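Local coordinates for protein 1A (PDB 6C3R) that suppresses antiviral RNA silencing in insect cells by inactivating host AGO2 and recruiting a cellular ubiquitin ligase that promotes its degradation, at residues V84-V88 against C132-L136. Residues are numbered along the deposited sequence; the frame is centred on the assembly and turned at random.
Sequences VWKFV and CRAFL
With CG of Trp85 swung anti to the backbone N (chi1 172°), the indole reaches across to the helix of Cys132, whose SG is likewise anti to its own N, which brings SG to the ring edge and to Val88. The motif is an antiparallel helix pair: residues 84-88 of helix 77-90 and 132-136 of the C-terminal helix 129-136 run at 160° with their axes 10.4 Å apart, held by side-chain packing.

Trp85 buries the largest area, followed by Leu136. The six-membered ring meets Cys132 at its edge, a sulfur-aromatic contact in which SG lies 5.3 Å from the ring centroid and close to the ring plane. Leu136 uses the same rim: CD1 comes within 3.8 Å of Trp85 CE3 and also packs on the backbone, 3.7 Å from Trp85 CA. The branch that does this is wedged between the two helices, with Val84 CG1 3.9 Å from Leu136 CD1 and the two side chains crossing at about a right angle. One turn on, Val88 CG1 closes on Cys132 SG, so SG touches both a valine methyl and the indole edge. Trp119 of helix 117-123 packs against Leu136 as well, tying this seam to the preceding helix.

Toward the more exposed side, Arg133, which is involved in blocking host stress granule formation, passes its methylenes obliquely across the CZ2-CH2 end of the indole. The guanidinium plane stands 75° from the ring, so the two groups are not stacked, and NH2 forms a salt bridge with Asp130 in the same helix. The nearest approach here is aliphatic: Arg133 CB to Trp85 CH2, 3.6 Å, oblique to the ring.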
ATOM      1  N   VAL A  84       9.479 -13.734   3.542  1.00 29.36           N
ATOM      2  CA  VAL A  84       8.073 -13.570   3.854  1.00 29.62           C
ATOM      3  C   VAL A  84       7.847 -12.259   4.611  1.00 30.24           C
ATOM      4  O   VAL A  84       6.891 -11.555   4.366  1.00 29.38           O
ATOM      5  CB  VAL A  84       7.521 -14.779   4.645  1.00 28.86           C
ATOM      6  CG1 VAL A  84       6.079 -14.551   5.025  1.00 28.36           C
ATOM      7  CG2 VAL A  84       7.635 -16.040   3.803  1.00 29.09           C
ATOM      8  N   TRP A  85       8.726 -11.964   5.549  1.00 32.72           N
ATOM      9  CA  TRP A  85       8.636 -10.744   6.346  1.00 34.43           C
ATOM     10  C   TRP A  85       8.731  -9.479   5.482  1.00 34.03           C
ATOM     11  O   TRP A  85       7.983  -8.536   5.677  1.00 33.29           O
ATOM     12  CB  TRP A  85       9.708 -10.763   7.451  1.00 36.23           C
ATOM     13  CG  TRP A  85       9.795  -9.466   8.190  1.00 38.17           C
ATOM     14  CD1 TRP A  85      10.877  -8.632   8.265  1.00 38.63           C
ATOM     15  CD2 TRP A  85       8.743  -8.835   8.926  1.00 38.75           C
ATOM     16  NE1 TRP A  85      10.559  -7.524   8.996  1.00 39.43           N
ATOM     17  CE2 TRP A  85       9.259  -7.623   9.425  1.00 39.92           C
ATOM     18  CE3 TRP A  85       7.410  -9.178   9.215  1.00 38.48           C
ATOM     19  CZ2 TRP A  85       8.487  -6.745  10.203  1.00 40.30           C
ATOM     20  CZ3 TRP A  85       6.642  -8.313   9.982  1.00 38.62           C
ATOM     21  CH2 TRP A  85       7.182  -7.110  10.468  1.00 39.94           C
ATOM     22  N   LYS A  86       9.652  -9.480   4.530  1.00 34.82           N
ATOM     23  CA  LYS A  86       9.739  -8.398   3.537  1.00 35.00           C
ATOM     24  C   LYS A  86       8.504  -8.250   2.655  1.00 34.45           C
ATOM     25  O   LYS A  86       8.137  -7.137   2.302  1.00 35.27           O
ATOM     26  CB  LYS A  86      10.933  -8.590   2.642  1.00 34.91           C
ATOM     27  CG  LYS A  86      12.236  -8.246   3.305  1.00 36.23           C
ATOM     28  CD  LYS A  86      13.357  -8.900   2.521  1.00 37.57           C
ATOM     29  CE  LYS A  86      14.713  -8.391   2.932  1.00 39.30           C
ATOM     30  NZ  LYS A  86      15.729  -9.379   2.466  1.00 40.89           N
ATOM     31  N   PHE A  87       7.909  -9.370   2.263  1.00 34.39           N
ATOM     32  CA  PHE A  87       6.636  -9.369   1.553  1.00 33.92           C
ATOM     33  C   PHE A  87       5.573  -8.735   2.429  1.00 35.02           C
ATOM     34  O   PHE A  87       4.922  -7.798   2.009  1.00 36.11           O
ATOM     35  CB  PHE A  87       6.216 -10.789   1.160  1.00 32.85           C
ATOM     36  CG  PHE A  87       4.956 -10.844   0.359  1.00 31.99           C
ATOM     37  CD1 PHE A  87       3.722 -10.935   0.990  1.00 32.20           C
ATOM     38  CD2 PHE A  87       4.996 -10.788  -1.025  1.00 32.21           C
ATOM     39  CE1 PHE A  87       2.531 -10.962   0.264  1.00 31.91           C
ATOM     40  CE2 PHE A  87       3.819 -10.839  -1.763  1.00 33.15           C
ATOM     41  CZ  PHE A  87       2.577 -10.907  -1.112  1.00 32.50           C
ATOM     42  N   VAL A  88       5.407  -9.263   3.633  1.00 37.23           N
ATOM     43  CA  VAL A  88       4.469  -8.743   4.624  1.00 39.54           C
ATOM     44  C   VAL A  88       4.690  -7.239   4.866  1.00 41.94           C
ATOM     45  O   VAL A  88       3.736  -6.487   4.871  1.00 41.92           O
ATOM     46  CB  VAL A  88       4.565  -9.557   5.937  1.00 40.87           C
ATOM     47  CG1 VAL A  88       4.006  -8.807   7.129  1.00 42.61           C
ATOM     48  CG2 VAL A  88       3.826 -10.882   5.791  1.00 41.17           C
ATOM     49  N   CYS A 132       3.110 -11.048  14.236  1.00 51.46           N
ATOM     50  CA  CYS A 132       3.721 -11.344  12.948  1.00 50.06           C
ATOM     51  C   CYS A 132       5.223 -11.083  12.887  1.00 49.26           C
ATOM     52  O   CYS A 132       5.972 -11.899  12.374  1.00 48.86           O
ATOM     53  CB  CYS A 132       3.041 -10.524  11.862  1.00 50.05           C
ATOM     54  SG  CYS A 132       3.632 -10.986  10.241  1.00 51.20           S
ATOM     55  N   ARG A 133       5.659  -9.942  13.403  1.00 50.62           N
ATOM     56  CA  ARG A 133       7.084  -9.621  13.447  1.00 51.03           C
ATOM     57  C   ARG A 133       7.859 -10.628  14.297  1.00 48.91           C
ATOM     58  O   ARG A 133       8.969 -11.021  13.933  1.00 49.39           O
ATOM     59  CB  ARG A 133       7.307  -8.183  13.941  1.00 54.27           C
ATOM     60  CG  ARG A 133       8.777  -7.789  14.091  1.00 58.15           C
ATOM     61  CD  ARG A 133       9.004  -6.275  14.110  1.00 61.84           C
ATOM     62  NE  ARG A 133       8.198  -5.573  15.126  1.00 65.58           N
ATOM     63  CZ  ARG A 133       7.129  -4.791  14.894  1.00 68.06           C
ATOM     64  NH1 ARG A 133       6.669  -4.555  13.659  1.00 69.61           N
ATOM     65  NH2 ARG A 133       6.501  -4.225  15.922  1.00 69.47           N
ATOM     66  N   ALA A 134       7.274 -11.049  15.412  1.00 47.13           N
ATOM     67  CA  ALA A 134       7.927 -12.001  16.304  1.00 46.71           C
ATOM     68  C   ALA A 134       7.996 -13.389  15.680  1.00 45.13           C
ATOM     69  O   ALA A 134       9.036 -14.060  15.715  1.00 43.44           O
ATOM     70  CB  ALA A 134       7.196 -12.050  17.637  1.00 48.14           C
ATOM     71  N   PHE A 135       6.872 -13.795  15.098  1.00 44.41           N
ATOM     72  CA  PHE A 135       6.753 -15.055  14.374  1.00 43.82           C
ATOM     73  C   PHE A 135       7.759 -15.211  13.243  1.00 43.68           C
ATOM     74  O   PHE A 135       8.358 -16.279  13.100  1.00 45.08           O
ATOM     75  CB  PHE A 135       5.340 -15.210  13.812  1.00 43.24           C
ATOM     76  CG  PHE A 135       5.085 -16.546  13.162  1.00 42.99           C
ATOM     77  CD1 PHE A 135       5.183 -17.722  13.898  1.00 43.49           C
ATOM     78  CD2 PHE A 135       4.722 -16.625  11.826  1.00 41.87           C
ATOM     79  CE1 PHE A 135       4.944 -18.943  13.309  1.00 43.46           C
ATOM     80  CE2 PHE A 135       4.478 -17.844  11.232  1.00 42.33           C
ATOM     81  CZ  PHE A 135       4.585 -19.010  11.975  1.00 43.03           C
ATOM     82  N   LEU A 136       7.938 -14.169  12.447  1.00 44.05           N
ATOM     83  CA  LEU A 136       8.895 -14.205  11.325  1.00 46.48           C
ATOM     84  C   LEU A 136      10.351 -13.763  11.626  1.00 50.74           C
ATOM     85  O   LEU A 136      11.181 -13.760  10.710  1.00 50.02           O
ATOM     86  CB  LEU A 136       8.345 -13.397  10.138  1.00 44.03           C
ATOM     87  CG  LEU A 136       6.974 -13.812   9.586  1.00 42.41           C
ATOM     88  CD1 LEU A 136       6.550 -12.826   8.502  1.00 40.70           C
ATOM     89  CD2 LEU A 136       6.965 -15.250   9.060  1.00 41.04           C
TER